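Local coordinates for CRISPR-associated protein Cse2 (Thermus thermophilus, PDB 2ZCA) that probably takes part, as a Cse2 (CasB) family member, in type I-E CRISPR immunity against viruses and plasmids, at residues Asp9-Leu14 / Ala67-Lys72. Residues are numbered along the deposited sequence; the frame is centred on the assembly and turned at random.
Sequences DWLKRL and ALYALK
Tyr69 sends its ring out toward helix 3-15 with CG anti to the backbone N (chi1 174°), while Leu11, its CG anti to its own carbonyl carbon (chi1 -66°), brings CB and CD1 over one face of that ring. The pair joins two helices of the all-helical Cse2 fold, helix 3-15 and the last turn of helix 56-71, through a CH-pi contact. Leu11 CB lies 3.9 Å from the Tyr69 ring centroid, 15° off the ring normal and displaced toward CZ. The two side chains run past each other in opposite directions, with Leu11 CD1 near the root of the ring, 3.8 Å from Tyr69 CG. Both residues are buried, and helix 20-29 adds Phe27 against Leu11 and Trp20 against Tyr69. Lys12, itself exposed, meets the ring at its edge: its bent chain passes by the hydroxyl end, with CE near the ring plane. Its ammonium is hydrogen-bonded to Gly74 O, just beyond helix 56-71, and Tyr69 OH has a weak hydrogen bond with Gln15 OE1. No hydrogen bond links Lys12 to Tyr69; instead the aliphatic chain presses on the hydroxyl, Lys12 CD standing 3.0 Å from Tyr69 OH.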
# COMPACT_ATOMS: atom_id res chain seq x y z
N ASP A 9 -4.85 8.11 -9.02
CA ASP A 9 -5.82 8.68 -9.95
C ASP A 9 -6.53 7.54 -10.67
O ASP A 9 -7.75 7.56 -10.84
CB ASP A 9 -5.11 9.58 -10.97
CG ASP A 9 -6.09 10.27 -11.91
OD1 ASP A 9 -6.86 11.12 -11.44
OD2 ASP A 9 -6.08 9.95 -13.12
N TRP A 10 -5.76 6.55 -11.10
CA TRP A 10 -6.30 5.39 -11.80
C TRP A 10 -7.30 4.65 -10.92
O TRP A 10 -8.41 4.32 -11.36
CB TRP A 10 -5.16 4.45 -12.22
CG TRP A 10 -5.62 3.15 -12.83
CD1 TRP A 10 -5.88 1.98 -12.18
CD2 TRP A 10 -5.90 2.91 -14.21
NE1 TRP A 10 -6.30 1.02 -13.07
CE2 TRP A 10 -6.33 1.56 -14.32
CE3 TRP A 10 -5.84 3.70 -15.37
CZ2 TRP A 10 -6.68 0.99 -15.55
CZ3 TRP A 10 -6.20 3.12 -16.59
CH2 TRP A 10 -6.61 1.78 -16.67
N LEU A 11 -6.92 4.38 -9.67
CA LEU A 11 -7.81 3.69 -8.75
C LEU A 11 -9.08 4.50 -8.48
O LEU A 11 -10.17 3.94 -8.45
CB LEU A 11 -7.09 3.39 -7.43
CG LEU A 11 -5.93 2.39 -7.58
CD1 LEU A 11 -5.18 2.25 -6.25
CD2 LEU A 11 -6.48 1.04 -8.02
N LYS A 12 -8.93 5.81 -8.31
CA LYS A 12 -10.08 6.67 -8.06
C LYS A 12 -11.03 6.68 -9.26
O LYS A 12 -12.25 6.74 -9.10
CB LYS A 12 -9.62 8.10 -7.75
CG LYS A 12 -9.11 8.28 -6.33
CD LYS A 12 -10.22 8.01 -5.33
CE LYS A 12 -9.72 8.01 -3.90
NZ LYS A 12 -10.83 7.71 -2.95
N ARG A 13 -10.46 6.63 -10.46
CA ARG A 13 -11.26 6.62 -11.67
C ARG A 13 -12.05 5.31 -11.73
O ARG A 13 -13.23 5.30 -12.08
CB ARG A 13 -10.36 6.74 -12.90
CG ARG A 13 -11.10 6.71 -14.22
CD ARG A 13 -10.14 6.85 -15.40
NE ARG A 13 -10.84 6.84 -16.68
CZ ARG A 13 -10.24 6.94 -17.86
NH1 ARG A 13 -8.92 7.05 -17.93
NH2 ARG A 13 -10.97 6.93 -18.97
N LEU A 14 -11.38 4.21 -11.37
CA LEU A 14 -12.00 2.89 -11.36
C LEU A 14 -13.15 2.85 -10.36
O LEU A 14 -14.22 2.33 -10.65
CB LEU A 14 -10.97 1.83 -10.95
CG LEU A 14 -10.65 0.67 -11.90
CD1 LEU A 14 -9.71 -0.30 -11.18
CD2 LEU A 14 -11.92 -0.05 -12.32
N ALA A 67 -4.80 -3.66 -3.66
CA ALA A 67 -5.47 -4.54 -2.71
C ALA A 67 -5.73 -3.83 -1.39
O ALA A 67 -6.81 -3.95 -0.81
CB ALA A 67 -4.64 -5.80 -2.48
N LEU A 68 -4.73 -3.09 -0.90
CA LEU A 68 -4.88 -2.38 0.36
C LEU A 68 -5.86 -1.22 0.22
O LEU A 68 -6.57 -0.87 1.17
CB LEU A 68 -3.51 -1.89 0.84
CG LEU A 68 -2.55 -3.06 1.15
CD1 LEU A 68 -1.15 -2.53 1.42
CD2 LEU A 68 -3.08 -3.85 2.34
N TYR A 69 -5.89 -0.62 -0.97
CA TYR A 69 -6.80 0.48 -1.25
C TYR A 69 -8.23 -0.05 -1.16
O TYR A 69 -9.11 0.59 -0.58
CB TYR A 69 -6.50 1.03 -2.65
CG TYR A 69 -7.44 2.09 -3.18
CD1 TYR A 69 -8.61 1.73 -3.87
CD2 TYR A 69 -7.14 3.44 -3.06
CE1 TYR A 69 -9.45 2.71 -4.42
CE2 TYR A 69 -7.97 4.42 -3.61
CZ TYR A 69 -9.12 4.05 -4.29
OH TYR A 69 -9.92 5.02 -4.85
N ALA A 70 -8.46 -1.23 -1.73
CA ALA A 70 -9.78 -1.85 -1.69
C ALA A 70 -10.17 -2.22 -0.26
O ALA A 70 -11.33 -2.03 0.14
CB ALA A 70 -9.79 -3.09 -2.58
N LEU A 71 -9.22 -2.73 0.51
CA LEU A 71 -9.47 -3.11 1.90
C LEU A 71 -10.02 -1.92 2.68
O LEU A 71 -10.90 -2.08 3.53
CB LEU A 71 -8.18 -3.61 2.56
CG LEU A 71 -8.24 -3.93 4.06
CD1 LEU A 71 -9.18 -5.10 4.30
CD2 LEU A 71 -6.84 -4.25 4.58
N LYS A 72 -9.50 -0.74 2.38
CA LYS A 72 -9.92 0.49 3.04
C LYS A 72 -11.03 1.19 2.25
O LYS A 72 -11.35 2.36 2.50
CB LYS A 72 -8.71 1.43 3.21
CG LYS A 72 -7.76 1.02 4.32
CD LYS A 72 -8.35 1.33 5.70
CE LYS A 72 -7.44 0.88 6.83
NZ LYS A 72 -8.00 1.23 8.17